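Local coordinates for glutamine--tRNA ligase (Saccharomyces cerevisiae, PDB 3TL4), which attaches glutamine to its cognate tRNA at the expense of ATP, the chain here being the appended tRNA-binding domain of the yeast enzyme, at residues Gln121-Asn124 and Tyr125-Tyr129. Numbering follows the deposited sequence.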
loop_
_atom_site.group_PDB
_atom_site.type_symbol
_atom_site.label_atom_id
_atom_site.label_comp_id
_atom_site.label_asym_id
_atom_site.label_seq_id
_atom_site.Cartn_x
_atom_site.Cartn_y
_atom_site.Cartn_z
ATOM N N GLN A 121 3.593 -9.305 16.422
ATOM C CA GLN A 121 4.872 -8.778 15.958
ATOM C C GLN A 121 4.916 -7.244 16.048
ATOM O O GLN A 121 5.913 -6.681 16.503
ATOM C CB GLN A 121 5.191 -9.247 14.538
ATOM C CG GLN A 121 5.031 -10.750 14.314
ATOM C CD GLN A 121 5.363 -11.144 12.881
ATOM O OE1 GLN A 121 6.532 -11.214 12.504
ATOM N NE2 GLN A 121 4.338 -11.392 12.077
ATOM N N VAL A 122 3.848 -6.565 15.622
ATOM C CA VAL A 122 3.770 -5.108 15.797
ATOM C C VAL A 122 4.103 -4.780 17.256
ATOM O O VAL A 122 4.944 -3.932 17.541
ATOM C CB VAL A 122 2.370 -4.526 15.406
ATOM C CG1 VAL A 122 2.297 -3.037 15.697
ATOM C CG2 VAL A 122 2.051 -4.787 13.932
ATOM N N ARG A 123 3.459 -5.496 18.173
ATOM C CA ARG A 123 3.642 -5.304 19.610
ATOM C C ARG A 123 5.104 -5.490 20.043
ATOM O O ARG A 123 5.628 -4.713 20.825
ATOM C CB ARG A 123 2.714 -6.262 20.374
ATOM C CG ARG A 123 2.786 -6.179 21.892
ATOM C CD ARG A 123 1.490 -6.720 22.548
ATOM N NE ARG A 123 0.659 -5.613 23.006
ATOM C CZ ARG A 123 -0.603 -5.420 22.654
ATOM N NH1 ARG A 123 -1.209 -6.277 21.850
ATOM N NH2 ARG A 123 -1.259 -4.377 23.130
ATOM N N ASN A 124 5.759 -6.524 19.536
ATOM C CA ASN A 124 7.177 -6.708 19.817
ATOM C C ASN A 124 7.988 -5.492 19.397
ATOM O O ASN A 124 8.794 -4.988 20.170
ATOM C CB ASN A 124 7.731 -7.965 19.125
ATOM C CG ASN A 124 7.166 -9.256 19.711
ATOM O OD1 ASN A 124 6.717 -9.286 20.864
ATOM N ND2 ASN A 124 7.187 -10.334 18.918
ATOM N N TYR A 125 7.782 -5.034 18.162
ATOM C CA TYR A 125 8.537 -3.893 17.638
ATOM C C TYR A 125 8.282 -2.609 18.414
ATOM O O TYR A 125 9.215 -1.867 18.702
ATOM C CB TYR A 125 8.297 -3.709 16.138
ATOM C CG TYR A 125 9.042 -4.742 15.339
ATOM C CD1 TYR A 125 10.433 -4.754 15.323
ATOM C CD2 TYR A 125 8.370 -5.716 14.629
ATOM C CE1 TYR A 125 11.137 -5.707 14.619
ATOM C CE2 TYR A 125 9.067 -6.682 13.909
ATOM C CZ TYR A 125 10.449 -6.670 13.911
ATOM O OH TYR A 125 11.144 -7.621 13.199
ATOM N N VAL A 126 7.023 -2.377 18.776
ATOM C CA VAL A 126 6.639 -1.247 19.613
ATOM C C VAL A 126 7.310 -1.320 20.997
ATOM O O VAL A 126 7.840 -0.322 21.500
ATOM C CB VAL A 126 5.097 -1.192 19.795
ATOM C CG1 VAL A 126 4.713 -0.194 20.884
ATOM C CG2 VAL A 126 4.401 -0.879 18.465
HETATM N N MSE A 127 7.296 -2.504 21.601
HETATM C CA MSE A 127 7.927 -2.713 22.909
HETATM C C MSE A 127 9.410 -2.384 22.885
HETATM O O MSE A 127 9.924 -1.728 23.785
HETATM C CB MSE A 127 7.758 -4.160 23.371
HETATM C CG MSE A 127 6.338 -4.531 23.696
HETATM SE SE MSE A 127 6.219 -6.325 24.461
HETATM C CE MSE A 127 7.184 -5.992 26.129
ATOM N N GLN A 128 10.074 -2.861 21.844
ATOM C CA GLN A 128 11.495 -2.635 21.619
ATOM C C GLN A 128 11.800 -1.147 21.504
ATOM O O GLN A 128 12.749 -0.648 22.109
ATOM C CB GLN A 128 11.892 -3.331 20.322
ATOM C CG GLN A 128 13.292 -3.917 20.277
ATOM C CD GLN A 128 13.507 -4.787 19.034
ATOM O OE1 GLN A 128 13.075 -5.945 18.989
ATOM N NE2 GLN A 128 14.161 -4.223 18.019
ATOM N N TYR A 129 10.998 -0.448 20.706
ATOM C CA TYR A 129 11.140 0.990 20.561
ATOM C C TYR A 129 11.000 1.705 21.909
ATOM O O TYR A 129 11.815 2.569 22.256
ATOM C CB TYR A 129 10.111 1.556 19.568
ATOM C CG TYR A 129 10.159 3.066 19.485
ATOM C CD1 TYR A 129 10.923 3.704 18.512
ATOM C CD2 TYR A 129 9.477 3.850 20.397
ATOM C CE1 TYR A 129 10.986 5.086 18.437
ATOM C CE2 TYR A 129 9.531 5.236 20.332
ATOM C CZ TYR A 129 10.285 5.846 19.347
ATOM O OH TYR A 129 10.345 7.214 19.275
#
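Tyr125 and Gln121, one turn apart on helix 119-132, illustrate how an aromatic side chain can lean back on the carbonyl that its own backbone uses. The amide N of Tyr125 reaches Gln121 O at 3.0 Å in a nearly straight bond (169°), and the ring approaches the same oxygen obliquely, with CD2 3.2 Å from Gln121 O. The first torsion of Tyr125 sets this up: with CG anti to the carbonyl carbon and beside the backbone N (chi1 -75°), the ring is turned back toward the preceding turn, which brings CD2 alongside that oxygen. Beyond these residues it rests on Glu157 and Leu158. An alanine here would keep the backbone bond but lose the CD2 contact with Gln121 O, and would probably leave a gap beside Glu157 and Leu158.

The framework is a regular alpha-helix, its i to i+4 bonds continuing through Val126 N to Val122 O, Met127 N to Arg123 O and Gln128 N to Asn124 O. It belongs to the all-helical RNA-binding region of the synthetase, where Val122 packs on helix 166-178 and Val126 on helix 145-153.

On this buried side the isopropyl groups of Val122 and Val126 meet at a slant. CG2 of Val126, placed beside its backbone N, comes within 4.1 Å of CG1 of Val122 and lies 3.2 Å from Val122 O. A different fit appears at Met127, present as selenomethionine: its CG sits 3.0 Å from Arg123 O, and the extended chi2 (-174°) carries SE to 4.3 Å from Arg123 CG. Arg123 sends its guanidinium away from this turn, its NE in a salt bridge with Glu173 that ties helix 119-132 to helix 166-178, its NH1 in another with Glu119 within the helix.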